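Local coordinates for protein putative trimethylamine methyltransferase (Rhizobium meliloti, PDB 4YYC) that probably acts as a methyltransferase of the trimethylamine methyltransferase (MttB) family, at residues G477-R480 / I481-A485; E405-M408 / I409-Q413; N468-E471 / Q472-E476; W395-G398 / G399-S403; N486-A489 / R490-E494. All coordinates share one frame; numbering follows the deposited sequence.

Contact 1: residues G477-R480 / I481-A485; sequences GEKR and IEQRA
Arg480 and Glu482 lie side by side where helix 481-495 begins. Both Arg480 and Gln483 have a second conformer; in the one described, Arg480 CB sits 3.4 Å from Glu482 OE1, CG lies 4.1 Å from Gln483 OE1 and CD passes 3.8 Å from Glu482 OE2. A bend at chi3 (58°) then sets Arg480 NE 2.9 Å from Glu482 OE2, a nearly straight salt bridge: OE2 lies in the guanidinium plane, while NE comes on the syn side but 29° out of the carboxylate plane. At the tip, NH2 reaches Glu482 of the second subunit, and NH1 comes close to NH1 of Arg480 of that subunit. With a leucine in place of Glu482, these facing guanidinium groups would probably lose their shared counter-charge. Arg480 is the N-cap residue, and Gln483 OE1 accepts from its backbone N at 2.9 Å. Arg480 O in turn takes Gln483 N at 3.0 Å. Arg484 NH1 gives a weak bond to Lys479 O at 2.9 Å, while its NE is held by Leu464 O.

Contact 2: residues E405-M408 / I409-Q413; sequences EKFM and IDQDQ
The Phe407 ring and the Gln411 amide are nearly parallel, 15° apart, but they do not stack: the side chains cross at about a right angle, and Phe407 CE1 meets Gln411 CG obliquely at 4.2 Å. Around the ring, Phe164 and Leu167 of helix 158-170 pack as well. The amide turns back on the helix because CG is tucked over the backbone, near both N and C (chi1 68°), and the chain bends again at chi2. Gln411 NE2 thus reaches Met408 O at 3.0 Å, in the carbonyl plane on a lone pair, beside CE of Met408, present as selenomethionine. On another side of this buried alpha-helix, 404-420, Lys406 and Asp410 form an i to i+4 salt bridge. Lys406 folds at chi2 and chi4, bringing CG within 3.3 Å of Asp410 OD2 and NZ within 2.7 Å of the same oxygen, on its syn lone pair. NZ also donates to Trp395 O and Ser374 OG. A methionine in place of Lys406 would probably leave the buried Asp410 carboxylate without its counter-charge.

Contact 3: residues N468-E471 / Q472-E476; sequences NSFE and QWEIE
Ser469 caps the short helix 470-475 by accepting from Gln472 N: its OG is the N-cap acceptor, 3.0 Å from that nitrogen, placed there by a chi1 of 65°. Behind the cap, Ser469 O takes Trp473 N and Phe470 O takes Glu474 N, the first regular turn of the helix.

The apolar part lies elsewhere on the helix, where Phe470 CE1 meets the edge of the Trp473 indole at CZ3, 3.9 Å away. Glu474 CB lies over one face of the phenyl ring, toward the rim. The same ring makes a cation-pi contact with Arg153 of the second subunit, while Trp473 NE1 is tied to Lys479 O.

The third kind of interaction is between amides. The Asn468 and Gln472 side-chain amides stack with planes 7° apart, Asn468 ND2 only 3.3 Å from Gln472 NE2; being two donors, they are not bonded to each other. Each finds its own acceptor instead. Asn468 ND2 gives to a water that in turn donates a hydrogen bond to Glu476 OE1, and a second water links Ser469 N to Gln472 OE1. Gln472 NE2 donates almost straight (177°) to Glu476 OE2 at 3.0 Å, in its own amide plane but from above the carboxylate.

Contact 4: residues W395-G398 / G399-S403; sequences WLEG and GLVSS
Trp395 lays one face of its indole on Gly399, and this is where the packing is tight. Gly399 CA stands 3.4 Å from the centroid of the Trp395 six-membered ring and only 9° off the ring normal, a CH-pi contact, while Gly399 N is 3.2 Å from Trp395 CE2. A side chain on Gly399 would run into Trp395 CH2, and its phi of 100° suits glycine in any case. The indole NE1 is bonded to Cys361 O, and the Trp395 side chain lies about 5 Å from a bound unknown ligand.

The arrangement is a beta hairpin: strands 395-396 and 401-403 are joined by the four residues 397-400. Leu396 and Val401 form an antiparallel hydrogen-bonded pair, with Leu396 N to Val401 O at 3.0 Å. Leu396 O is gripped twice, by Val401 N and by Gly399 N, which arrive from opposite faces of its carbonyl plane. Leu396 CD2 rests on Ser403 CB at 3.8 Å.

The looser side is at Leu400, which is exposed. It touches Glu397 with CD1, 3.5 Å from Glu397 OE2, and its N bonds to Glu397 O. Glu397 itself is buried: extended beyond CG, it carries OE1 to within 3.4 Å of Val401 CG2, and OE2 forms a salt bridge with Arg153.

Contact 5: residues N486-A489 / R490-E494; sequences NALA and RSWLE
Asn486 OD1 and Arg490 NE join at 2.8 Å, an i to i+4 side-chain bond along alpha-helix 481-495. The nitrogen lies in the plane of the Asn486 carbonyl, and OD1 sits at the edge of the guanidinium, 11° from its plane. Arg490 reaches it with a chain extended from CG to NE, whose CG passes 3.3 Å from Asn486 O. A water bridges the same pair, donating to OD1 and accepting from Arg490 NH2 at 3.0 Å.

Further out, both groups are fixed by other parts of the chain. Asn486 ND2 donates to Glu405 OE2 and Leu149 O, which helps settle the turn of the amide, and Arg490 NH2 forms a salt bridge with Asp150.

On a different side of the helix the Trp492 indole packs on Met408 and Gln411 of helix 404-420. Within the helix, Leu488 lies across the pyrrole end of that indole, with CG anti to its own N (chi1 -167°) and CD1 3.6 Å from Trp492 NE1.

Contacts 2 and 4 are buried, and they touch directly: the hairpin's second strand leads into helix 404-420. Contacts 1 and 5 share helix 481-495, which packs along helix 404-420 through Ala485 on Ile409 and Leu488 on Met408, and both are only partly buried. Contact 3 lies farthest out, on the surface, and adjoins contact 1. The chemistry follows place: waters bridge side chains in contacts 3 and 5, whereas the buried lysine of contact 2 relies on protein partners. At the dimer interface, contact 1 places paired charges and contact 3 an aromatic ring, and contact 2 reaches it with Ile409 and Gln413.

Contact 1: residues G477-R480 / I481-A485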
loop_
_atom_site.group_PDB
_atom_site.type_symbol
_atom_site.label_atom_id
_atom_site.label_comp_id
_atom_site.label_asym_id
_atom_site.label_seq_id
_atom_site.Cartn_x
_atom_site.Cartn_y
_atom_site.Cartn_z
ATOM N N GLY A 477 2.282 -29.243 0.681
ATOM C CA GLY A 477 1.187 -29.241 -0.293
ATOM C C GLY A 477 1.133 -28.059 -1.241
ATOM O O GLY A 477 0.118 -27.894 -1.935
ATOM N N GLU A 478 2.211 -27.297 -1.337
ATOM C CA GLU A 478 2.250 -26.204 -2.295
ATOM C C GLU A 478 1.004 -25.304 -2.164
ATOM O O GLU A 478 0.381 -24.935 -3.150
ATOM C CB GLU A 478 2.395 -26.712 -3.713
ATOM C CG GLU A 478 3.687 -27.519 -3.921
ATOM C CD GLU A 478 3.808 -28.090 -5.317
ATOM O OE1 GLU A 478 3.934 -27.321 -6.281
ATOM O OE2 GLU A 478 3.810 -29.294 -5.442
ATOM N N LYS A 479 0.700 -24.932 -0.934
ATOM C CA LYS A 479 -0.554 -24.219 -0.646
ATOM C C LYS A 479 -0.486 -22.722 -0.894
ATOM O O LYS A 479 0.469 -22.049 -0.483
ATOM C CB LYS A 479 -0.968 -24.463 0.798
ATOM C CG LYS A 479 -1.327 -25.890 1.146
ATOM C CD LYS A 479 -1.667 -26.057 2.585
ATOM C CE LYS A 479 -2.088 -27.507 2.838
ATOM N NZ LYS A 479 -2.476 -27.741 4.235
ATOM N N ARG A 480 -1.532 -22.214 -1.514
ATOM C CA ARG A 480 -1.718 -20.778 -1.620
ATOM C C ARG A 480 -2.326 -20.272 -0.304
ATOM O O ARG A 480 -2.927 -21.008 0.476
ATOM C CB ARG A 480 -2.605 -20.464 -2.813
ATOM C CG ARG A 480 -1.957 -20.866 -4.110
ATOM C CD ARG A 480 -2.965 -20.833 -5.236
ATOM N NE ARG A 480 -3.569 -19.523 -5.398
ATOM C CZ ARG A 480 -3.060 -18.525 -6.118
ATOM N NH1 ARG A 480 -3.708 -17.385 -6.178
ATOM N NH2 ARG A 480 -1.922 -18.660 -6.773
ATOM N N ILE A 481 -2.164 -18.993 -0.049
ATOM C CA ILE A 481 -2.603 -18.418 1.212
ATOM C C ILE A 481 -4.100 -18.633 1.461
ATOM O O ILE A 481 -4.478 -18.842 2.608
ATOM C CB ILE A 481 -2.195 -16.940 1.338
ATOM C CG1 ILE A 481 -2.488 -16.432 2.766
ATOM C CG2 ILE A 481 -2.878 -16.063 0.266
ATOM C CD1 ILE A 481 -1.881 -15.068 3.056
ATOM N N GLU A 482 -4.903 -18.622 0.419
ATOM C CA GLU A 482 -6.350 -18.766 0.634
ATOM C C GLU A 482 -6.709 -20.150 1.150
ATOM O O GLU A 482 -7.713 -20.292 1.848
ATOM C CB GLU A 482 -7.159 -18.351 -0.571
ATOM C CG GLU A 482 -7.005 -19.246 -1.771
ATOM C CD GLU A 482 -5.925 -18.731 -2.725
ATOM O OE1 GLU A 482 -4.958 -18.125 -2.236
ATOM O OE2 GLU A 482 -6.026 -18.987 -3.941
ATOM N N GLN A 483 -5.888 -21.164 0.859
ATOM C CA GLN A 483 -6.096 -22.505 1.401
ATOM C C GLN A 483 -5.822 -22.498 2.906
ATOM O O GLN A 483 -6.582 -23.103 3.685
ATOM C CB GLN A 483 -5.221 -23.546 0.680
ATOM C CG GLN A 483 -5.549 -23.764 -0.796
ATOM C CD GLN A 483 -4.493 -24.615 -1.475
ATOM O OE1 GLN A 483 -3.577 -24.120 -2.117
ATOM N NE2 GLN A 483 -4.609 -25.920 -1.299
ATOM N N ARG A 484 -4.728 -21.847 3.315
ATOM C CA ARG A 484 -4.458 -21.707 4.736
ATOM C C ARG A 484 -5.553 -20.847 5.437
ATOM O O ARG A 484 -5.910 -21.107 6.593
ATOM C CB ARG A 484 -3.034 -21.195 4.994
ATOM C CG ARG A 484 -1.918 -22.111 4.482
ATOM C CD ARG A 484 -0.535 -21.667 4.970
ATOM N NE ARG A 484 -0.173 -20.374 4.384
ATOM C CZ ARG A 484 0.179 -20.125 3.133
ATOM N NH1 ARG A 484 0.359 -21.097 2.242
ATOM N NH2 ARG A 484 0.365 -18.881 2.776
ATOM N N ALA A 485 -6.036 -19.839 4.731
ATOM C CA ALA A 485 -7.155 -18.996 5.253
ATOM C C ALA A 485 -8.412 -19.794 5.474
ATOM O O ALA A 485 -9.101 -19.614 6.486
ATOM C CB ALA A 485 -7.414 -17.848 4.329
#

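Contact 2: residues E405-M408 / I409-Q413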
loop_
_atom_site.group_PDB
_atom_site.type_symbol
_atom_site.label_atom_id
_atom_site.label_comp_id
_atom_site.label_asym_id
_atom_site.label_seq_id
_atom_site.Cartn_x
_atom_site.Cartn_y
_atom_site.Cartn_z
ATOM N N GLU A 405 -12.615 -16.702 2.837
ATOM C CA GLU A 405 -11.167 -16.755 2.710
ATOM C C GLU A 405 -10.601 -15.330 2.655
ATOM O O GLU A 405 -9.578 -15.017 3.303
ATOM C CB GLU A 405 -10.726 -17.570 1.471
ATOM C CG GLU A 405 -10.949 -19.066 1.691
ATOM C CD GLU A 405 -10.775 -19.891 0.436
ATOM O OE1 GLU A 405 -10.471 -19.330 -0.617
ATOM O OE2 GLU A 405 -10.977 -21.145 0.492
ATOM N N LYS A 406 -11.235 -14.493 1.840
ATOM C CA LYS A 406 -10.798 -13.116 1.739
ATOM C C LYS A 406 -10.878 -12.391 3.093
ATOM O O LYS A 406 -9.984 -11.624 3.443
ATOM C CB LYS A 406 -11.615 -12.398 0.702
ATOM C CG LYS A 406 -11.383 -10.908 0.550
ATOM C CD LYS A 406 -10.098 -10.614 -0.066
ATOM C CE LYS A 406 -9.949 -9.226 -0.792
ATOM N NZ LYS A 406 -10.658 -8.104 -0.058
ATOM N N PHE A 407 -11.927 -12.638 3.857
ATOM C CA PHE A 407 -12.033 -12.039 5.167
ATOM C C PHE A 407 -10.813 -12.366 6.024
ATOM O O PHE A 407 -10.253 -11.503 6.686
ATOM C CB PHE A 407 -13.316 -12.533 5.865
ATOM C CG PHE A 407 -13.527 -11.915 7.202
ATOM C CD1 PHE A 407 -12.879 -12.421 8.352
ATOM C CD2 PHE A 407 -14.372 -10.820 7.332
ATOM C CE1 PHE A 407 -13.074 -11.823 9.591
ATOM C CE2 PHE A 407 -14.588 -10.253 8.605
ATOM C CZ PHE A 407 -13.924 -10.737 9.701
HETATM N N MSE A 408 -10.395 -13.633 6.009
HETATM C CA MSE A 408 -9.242 -14.051 6.842
HETATM C C MSE A 408 -7.954 -13.400 6.405
HETATM O O MSE A 408 -7.137 -12.979 7.234
HETATM C CB MSE A 408 -9.118 -15.574 6.840
HETATM C CG MSE A 408 -10.349 -16.303 7.390
HETATM SE SE MSE A 408 -10.743 -15.809 9.239
HETATM C CE MSE A 408 -9.069 -16.444 10.012
ATOM N N ILE A 409 -7.761 -13.292 5.100
ATOM C CA ILE A 409 -6.530 -12.669 4.565
ATOM C C ILE A 409 -6.521 -11.174 4.914
ATOM O O ILE A 409 -5.517 -10.619 5.396
ATOM C CB ILE A 409 -6.437 -12.844 3.032
ATOM C CG1 ILE A 409 -6.294 -14.329 2.676
ATOM C CG2 ILE A 409 -5.299 -11.974 2.427
ATOM C CD1 ILE A 409 -6.551 -14.614 1.200
ATOM N N ASP A 410 -7.671 -10.534 4.740
ATOM C CA ASP A 410 -7.765 -9.109 4.998
ATOM C C ASP A 410 -7.594 -8.795 6.487
ATOM O O ASP A 410 -6.934 -7.809 6.848
ATOM C CB ASP A 410 -9.126 -8.544 4.564
ATOM C CG ASP A 410 -9.365 -8.552 3.069
ATOM O OD1 ASP A 410 -8.387 -8.493 2.293
ATOM O OD2 ASP A 410 -10.587 -8.483 2.649
ATOM N N GLN A 411 -8.220 -9.564 7.351
ATOM C CA GLN A 411 -8.113 -9.256 8.782
ATOM C C GLN A 411 -6.679 -9.347 9.303
ATOM O O GLN A 411 -6.303 -8.646 10.265
ATOM C CB GLN A 411 -9.130 -10.048 9.638
ATOM C CG GLN A 411 -8.926 -11.522 9.723
ATOM C CD GLN A 411 -7.862 -11.958 10.684
ATOM O OE1 GLN A 411 -7.771 -11.462 11.799
ATOM N NE2 GLN A 411 -7.018 -12.876 10.254
ATOM N N ASP A 412 -5.901 -10.219 8.684
ATOM C CA ASP A 412 -4.477 -10.323 8.977
ATOM C C ASP A 412 -3.762 -9.010 8.617
ATOM O O ASP A 412 -2.993 -8.446 9.430
ATOM C CB ASP A 412 -3.928 -11.543 8.238
ATOM C CG ASP A 412 -2.490 -11.787 8.478
ATOM O OD1 ASP A 412 -1.982 -11.474 9.592
ATOM O OD2 ASP A 412 -1.835 -12.323 7.544
ATOM N N GLN A 413 -4.090 -8.466 7.450
ATOM C CA GLN A 413 -3.585 -7.170 7.056
ATOM C C GLN A 413 -3.999 -6.102 8.047
ATOM O O GLN A 413 -3.222 -5.175 8.358
ATOM C CB GLN A 413 -3.979 -6.814 5.608
ATOM C CG GLN A 413 -3.370 -7.743 4.580
ATOM C CD GLN A 413 -1.836 -7.653 4.546
ATOM O OE1 GLN A 413 -1.278 -6.555 4.428
ATOM N NE2 GLN A 413 -1.171 -8.781 4.681
#

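Contact 3: residues N468-E471 / Q472-E476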
loop_
_atom_site.group_PDB
_atom_site.type_symbol
_atom_site.label_atom_id
_atom_site.label_comp_id
_atom_site.label_asym_id
_atom_site.label_seq_id
_atom_site.Cartn_x
_atom_site.Cartn_y
_atom_site.Cartn_z
ATOM N N ASN A 468 8.313 -20.167 4.989
ATOM C CA ASN A 468 9.205 -21.313 4.985
ATOM C C ASN A 468 9.966 -21.475 3.681
ATOM O O ASN A 468 9.655 -20.836 2.672
ATOM C CB ASN A 468 8.399 -22.561 5.302
ATOM C CG ASN A 468 7.876 -22.552 6.721
ATOM O OD1 ASN A 468 8.509 -21.980 7.632
ATOM N ND2 ASN A 468 6.739 -23.166 6.929
ATOM N N SER A 469 10.971 -22.336 3.687
ATOM C CA SER A 469 11.673 -22.660 2.434
ATOM C C SER A 469 10.746 -23.238 1.407
ATOM O O SER A 469 9.708 -23.806 1.751
ATOM C CB SER A 469 12.773 -23.707 2.692
ATOM O OG SER A 469 12.210 -24.957 3.115
ATOM N N PHE A 470 11.119 -23.138 0.139
ATOM C CA PHE A 470 10.419 -23.845 -0.946
ATOM C C PHE A 470 10.214 -25.315 -0.602
ATOM O O PHE A 470 9.135 -25.871 -0.760
ATOM C CB PHE A 470 11.172 -23.718 -2.297
ATOM C CG PHE A 470 10.667 -24.638 -3.337
ATOM C CD1 PHE A 470 9.455 -24.428 -3.943
ATOM C CD2 PHE A 470 11.381 -25.765 -3.666
ATOM C CE1 PHE A 470 8.969 -25.311 -4.889
ATOM C CE2 PHE A 470 10.911 -26.646 -4.609
ATOM C CZ PHE A 470 9.703 -26.424 -5.207
ATOM N N GLU A 471 11.265 -25.960 -0.105
ATOM C CA GLU A 471 11.218 -27.388 0.164
ATOM C C GLU A 471 10.171 -27.714 1.208
ATOM O O GLU A 471 9.425 -28.661 1.035
ATOM C CB GLU A 471 12.584 -27.920 0.563
ATOM C CG GLU A 471 13.605 -27.964 -0.569
ATOM C CD GLU A 471 14.180 -26.620 -0.989
ATOM O OE1 GLU A 471 14.148 -25.616 -0.203
ATOM O OE2 GLU A 471 14.681 -26.662 -2.163
ATOM N N GLN A 472 10.100 -26.963 2.286
ATOM C CA GLN A 472 9.093 -27.207 3.281
ATOM C C GLN A 472 7.686 -26.938 2.764
ATOM O O GLN A 472 6.765 -27.693 2.970
ATOM C CB GLN A 472 9.362 -26.404 4.549
ATOM C CG GLN A 472 8.297 -26.665 5.615
ATOM C CD GLN A 472 8.584 -26.055 6.974
ATOM O OE1 GLN A 472 9.622 -25.445 7.195
ATOM N NE2 GLN A 472 7.645 -26.228 7.894
ATOM N N TRP A 473 7.538 -25.849 2.024
ATOM C CA TRP A 473 6.233 -25.469 1.485
ATOM C C TRP A 473 5.722 -26.514 0.473
ATOM O O TRP A 473 4.532 -26.831 0.441
ATOM C CB TRP A 473 6.342 -24.068 0.880
ATOM C CG TRP A 473 5.178 -23.590 0.045
ATOM C CD1 TRP A 473 4.074 -22.914 0.472
ATOM C CD2 TRP A 473 5.050 -23.724 -1.375
ATOM N NE1 TRP A 473 3.276 -22.588 -0.628
ATOM C CE2 TRP A 473 3.854 -23.093 -1.758
ATOM C CE3 TRP A 473 5.855 -24.272 -2.358
ATOM C CZ2 TRP A 473 3.412 -23.066 -3.091
ATOM C CZ3 TRP A 473 5.424 -24.223 -3.685
ATOM C CH2 TRP A 473 4.220 -23.617 -4.033
ATOM N N GLU A 474 6.629 -27.105 -0.290
ATOM C CA GLU A 474 6.280 -28.176 -1.251
ATOM C C GLU A 474 5.853 -29.423 -0.478
ATOM O O GLU A 474 4.835 -30.045 -0.832
ATOM C CB GLU A 474 7.466 -28.449 -2.188
ATOM C CG GLU A 474 7.194 -29.500 -3.243
ATOM C CD GLU A 474 8.427 -29.865 -4.073
ATOM O OE1 GLU A 474 9.572 -29.915 -3.579
ATOM O OE2 GLU A 474 8.220 -30.161 -5.263
ATOM N N ILE A 475 6.585 -29.787 0.588
ATOM C CA ILE A 475 6.192 -30.909 1.487
ATOM C C ILE A 475 4.791 -30.718 2.088
ATOM O O ILE A 475 4.000 -31.665 2.209
ATOM C CB ILE A 475 7.242 -31.076 2.615
ATOM C CG1 ILE A 475 8.508 -31.680 2.030
ATOM C CG2 ILE A 475 6.755 -31.913 3.794
ATOM C CD1 ILE A 475 9.722 -31.528 2.916
ATOM N N GLU A 476 4.486 -29.468 2.396
ATOM C CA GLU A 476 3.205 -29.112 2.977
ATOM C C GLU A 476 2.131 -28.815 1.931
ATOM O O GLU A 476 1.164 -28.121 2.264
ATOM C CB GLU A 476 3.382 -27.967 3.936
ATOM C CG GLU A 476 4.298 -28.347 5.084
ATOM C CD GLU A 476 4.501 -27.330 6.181
ATOM O OE1 GLU A 476 4.026 -26.192 6.100
ATOM O OE2 GLU A 476 5.188 -27.708 7.148
HETATM O O HOH W 1 5.512 -24.395 4.637
HETATM O O HOH W 2 11.651 -23.781 6.034
#

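Contact 4: residues W395-G398 / G399-S403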
loop_
_atom_site.group_PDB
_atom_site.type_symbol
_atom_site.label_atom_id
_atom_site.label_comp_id
_atom_site.label_asym_id
_atom_site.label_seq_id
_atom_site.Cartn_x
_atom_site.Cartn_y
_atom_site.Cartn_z
ATOM N N TRP A 395 -14.667 -8.173 1.478
ATOM C CA TRP A 395 -15.220 -7.783 0.176
ATOM C C TRP A 395 -14.502 -8.445 -0.991
ATOM O O TRP A 395 -13.261 -8.385 -1.098
ATOM C CB TRP A 395 -15.076 -6.271 0.064
ATOM C CG TRP A 395 -15.360 -5.575 -1.207
ATOM C CD1 TRP A 395 -14.705 -5.691 -2.407
ATOM C CD2 TRP A 395 -16.328 -4.532 -1.397
ATOM N NE1 TRP A 395 -15.179 -4.745 -3.307
ATOM C CE2 TRP A 395 -16.178 -4.038 -2.713
ATOM C CE3 TRP A 395 -17.330 -3.972 -0.583
ATOM C CZ2 TRP A 395 -16.982 -3.034 -3.214
ATOM C CZ3 TRP A 395 -18.092 -2.983 -1.092
ATOM C CH2 TRP A 395 -17.935 -2.542 -2.393
ATOM N N LEU A 396 -15.285 -8.968 -1.923
ATOM C CA LEU A 396 -14.770 -9.489 -3.155
ATOM C C LEU A 396 -15.773 -9.138 -4.253
ATOM O O LEU A 396 -16.948 -8.809 -3.996
ATOM C CB LEU A 396 -14.596 -11.037 -2.985
ATOM C CG LEU A 396 -13.707 -11.776 -3.950
ATOM C CD1 LEU A 396 -12.278 -11.254 -3.938
ATOM C CD2 LEU A 396 -13.701 -13.247 -3.568
ATOM N N GLU A 397 -15.325 -9.206 -5.497
ATOM C CA GLU A 397 -16.170 -9.138 -6.653
ATOM C C GLU A 397 -16.953 -7.831 -6.657
ATOM O O GLU A 397 -18.153 -7.792 -6.906
ATOM C CB GLU A 397 -17.079 -10.397 -6.754
ATOM C CG GLU A 397 -17.584 -10.626 -8.148
ATOM C CD GLU A 397 -18.624 -11.712 -8.201
ATOM O OE1 GLU A 397 -18.312 -12.893 -7.864
ATOM O OE2 GLU A 397 -19.780 -11.401 -8.526
ATOM N N GLY A 398 -16.278 -6.728 -6.357
ATOM C CA GLY A 398 -16.878 -5.441 -6.497
ATOM C C GLY A 398 -18.018 -5.178 -5.547
ATOM O O GLY A 398 -18.847 -4.266 -5.791
ATOM N N GLY A 399 -18.076 -5.920 -4.447
ATOM C CA GLY A 399 -19.125 -5.723 -3.463
ATOM C C GLY A 399 -20.254 -6.712 -3.557
ATOM O O GLY A 399 -21.168 -6.652 -2.753
ATOM N N LEU A 400 -20.226 -7.621 -4.530
ATOM C CA LEU A 400 -21.276 -8.624 -4.663
ATOM C C LEU A 400 -21.068 -9.818 -3.802
ATOM O O LEU A 400 -22.013 -10.586 -3.579
ATOM C CB LEU A 400 -21.421 -9.083 -6.125
ATOM C CG LEU A 400 -22.078 -8.126 -7.073
ATOM C CD1 LEU A 400 -22.002 -8.637 -8.495
ATOM C CD2 LEU A 400 -23.532 -7.901 -6.682
ATOM N N VAL A 401 -19.828 -10.016 -3.325
ATOM C CA VAL A 401 -19.491 -11.204 -2.549
ATOM C C VAL A 401 -18.842 -10.889 -1.212
ATOM O O VAL A 401 -17.937 -10.058 -1.156
ATOM C CB VAL A 401 -18.541 -12.099 -3.385
ATOM C CG1 VAL A 401 -17.932 -13.219 -2.569
ATOM C CG2 VAL A 401 -19.307 -12.664 -4.582
ATOM N N SER A 402 -19.299 -11.584 -0.159
ATOM C CA SER A 402 -18.599 -11.696 1.140
ATOM C C SER A 402 -17.883 -13.019 1.115
ATOM O O SER A 402 -18.519 -14.076 0.961
ATOM C CB SER A 402 -19.558 -11.631 2.334
ATOM O OG SER A 402 -20.114 -10.320 2.382
ATOM N N SER A 403 -16.548 -12.981 1.144
ATOM C CA SER A 403 -15.711 -14.201 1.038
ATOM C C SER A 403 -15.087 -14.578 2.360
ATOM O O SER A 403 -14.429 -13.764 2.974
ATOM C CB SER A 403 -14.636 -13.974 0.003
ATOM O OG SER A 403 -13.613 -14.952 0.089
#

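Contact 5: residues N486-A489 / R490-E494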
loop_
_atom_site.group_PDB
_atom_site.type_symbol
_atom_site.label_atom_id
_atom_site.label_comp_id
_atom_site.label_asym_id
_atom_site.label_seq_id
_atom_site.Cartn_x
_atom_site.Cartn_y
_atom_site.Cartn_z
ATOM N N ASN A 486 -8.715 -20.677 4.537
ATOM C CA ASN A 486 -9.854 -21.595 4.668
ATOM C C ASN A 486 -9.740 -22.426 5.965
ATOM O O ASN A 486 -10.688 -22.487 6.802
ATOM C CB ASN A 486 -9.921 -22.494 3.445
ATOM C CG ASN A 486 -11.196 -23.309 3.389
ATOM O OD1 ASN A 486 -11.382 -24.234 4.188
ATOM N ND2 ASN A 486 -12.041 -23.004 2.439
ATOM N N ALA A 487 -8.570 -23.027 6.175
ATOM C CA ALA A 487 -8.352 -23.855 7.343
ATOM C C ALA A 487 -8.456 -23.069 8.641
ATOM O O ALA A 487 -9.049 -23.543 9.617
ATOM C CB ALA A 487 -7.003 -24.528 7.277
ATOM N N LEU A 488 -7.959 -21.836 8.610
ATOM C CA LEU A 488 -7.957 -21.009 9.782
ATOM C C LEU A 488 -9.401 -20.574 10.132
ATOM O O LEU A 488 -9.782 -20.586 11.316
ATOM C CB LEU A 488 -7.035 -19.801 9.625
ATOM C CG LEU A 488 -6.775 -19.101 10.960
ATOM C CD1 LEU A 488 -6.116 -19.993 11.999
ATOM C CD2 LEU A 488 -5.938 -17.877 10.710
ATOM N N ALA A 489 -10.174 -20.190 9.120
ATOM C CA ALA A 489 -11.592 -19.837 9.332
ATOM C C ALA A 489 -12.326 -21.028 9.957
ATOM O O ALA A 489 -13.108 -20.843 10.894
ATOM C CB ALA A 489 -12.268 -19.449 8.045
ATOM N N ARG A 490 -12.073 -22.214 9.421
ATOM C CA ARG A 490 -12.759 -23.422 9.965
ATOM C C ARG A 490 -12.387 -23.648 11.439
ATOM O O ARG A 490 -13.244 -23.973 12.273
ATOM C CB ARG A 490 -12.428 -24.639 9.114
ATOM C CG ARG A 490 -13.091 -24.619 7.743
ATOM C CD ARG A 490 -12.698 -25.823 6.942
ATOM N NE ARG A 490 -13.246 -25.858 5.595
ATOM C CZ ARG A 490 -14.419 -26.363 5.234
ATOM N NH1 ARG A 490 -15.271 -26.879 6.122
ATOM N NH2 ARG A 490 -14.757 -26.394 3.950
ATOM N N SER A 491 -11.112 -23.465 11.749
ATOM C CA SER A 491 -10.602 -23.642 13.069
ATOM C C SER A 491 -11.199 -22.624 14.026
ATOM O O SER A 491 -11.640 -22.975 15.124
ATOM C CB SER A 491 -9.084 -23.525 13.087
ATOM O OG SER A 491 -8.628 -23.875 14.382
ATOM N N TRP A 492 -11.216 -21.361 13.599
ATOM C CA TRP A 492 -11.816 -20.317 14.421
ATOM C C TRP A 492 -13.289 -20.610 14.711
ATOM O O TRP A 492 -13.752 -20.462 15.858
ATOM C CB TRP A 492 -11.688 -18.952 13.766
ATOM C CG TRP A 492 -10.364 -18.297 13.850
ATOM C CD1 TRP A 492 -9.160 -18.859 14.151
ATOM C CD2 TRP A 492 -10.105 -16.917 13.569
ATOM N NE1 TRP A 492 -8.155 -17.903 14.051
ATOM C CE2 TRP A 492 -8.725 -16.704 13.717
ATOM C CE3 TRP A 492 -10.925 -15.827 13.224
ATOM C CZ2 TRP A 492 -8.142 -15.445 13.531
ATOM C CZ3 TRP A 492 -10.342 -14.600 13.023
ATOM C CH2 TRP A 492 -8.971 -14.423 13.189
ATOM N N LEU A 493 -14.021 -21.045 13.697
ATOM C CA LEU A 493 -15.463 -21.266 13.878
ATOM C C LEU A 493 -15.717 -22.473 14.786
ATOM O O LEU A 493 -16.678 -22.460 15.576
ATOM C CB LEU A 493 -16.148 -21.430 12.546
ATOM C CG LEU A 493 -16.318 -20.139 11.749
ATOM C CD1 LEU A 493 -16.778 -20.483 10.347
ATOM C CD2 LEU A 493 -17.298 -19.169 12.414
ATOM N N GLU A 494 -14.840 -23.464 14.722
ATOM C CA GLU A 494 -14.916 -24.607 15.650
ATOM C C GLU A 494 -14.662 -24.233 17.094
ATOM O O GLU A 494 -15.305 -24.795 17.983
ATOM C CB GLU A 494 -13.959 -25.732 15.226
ATOM C CG GLU A 494 -14.503 -26.460 14.033
HETATM O O HOH W 3 -12.252 -26.677 2.312
#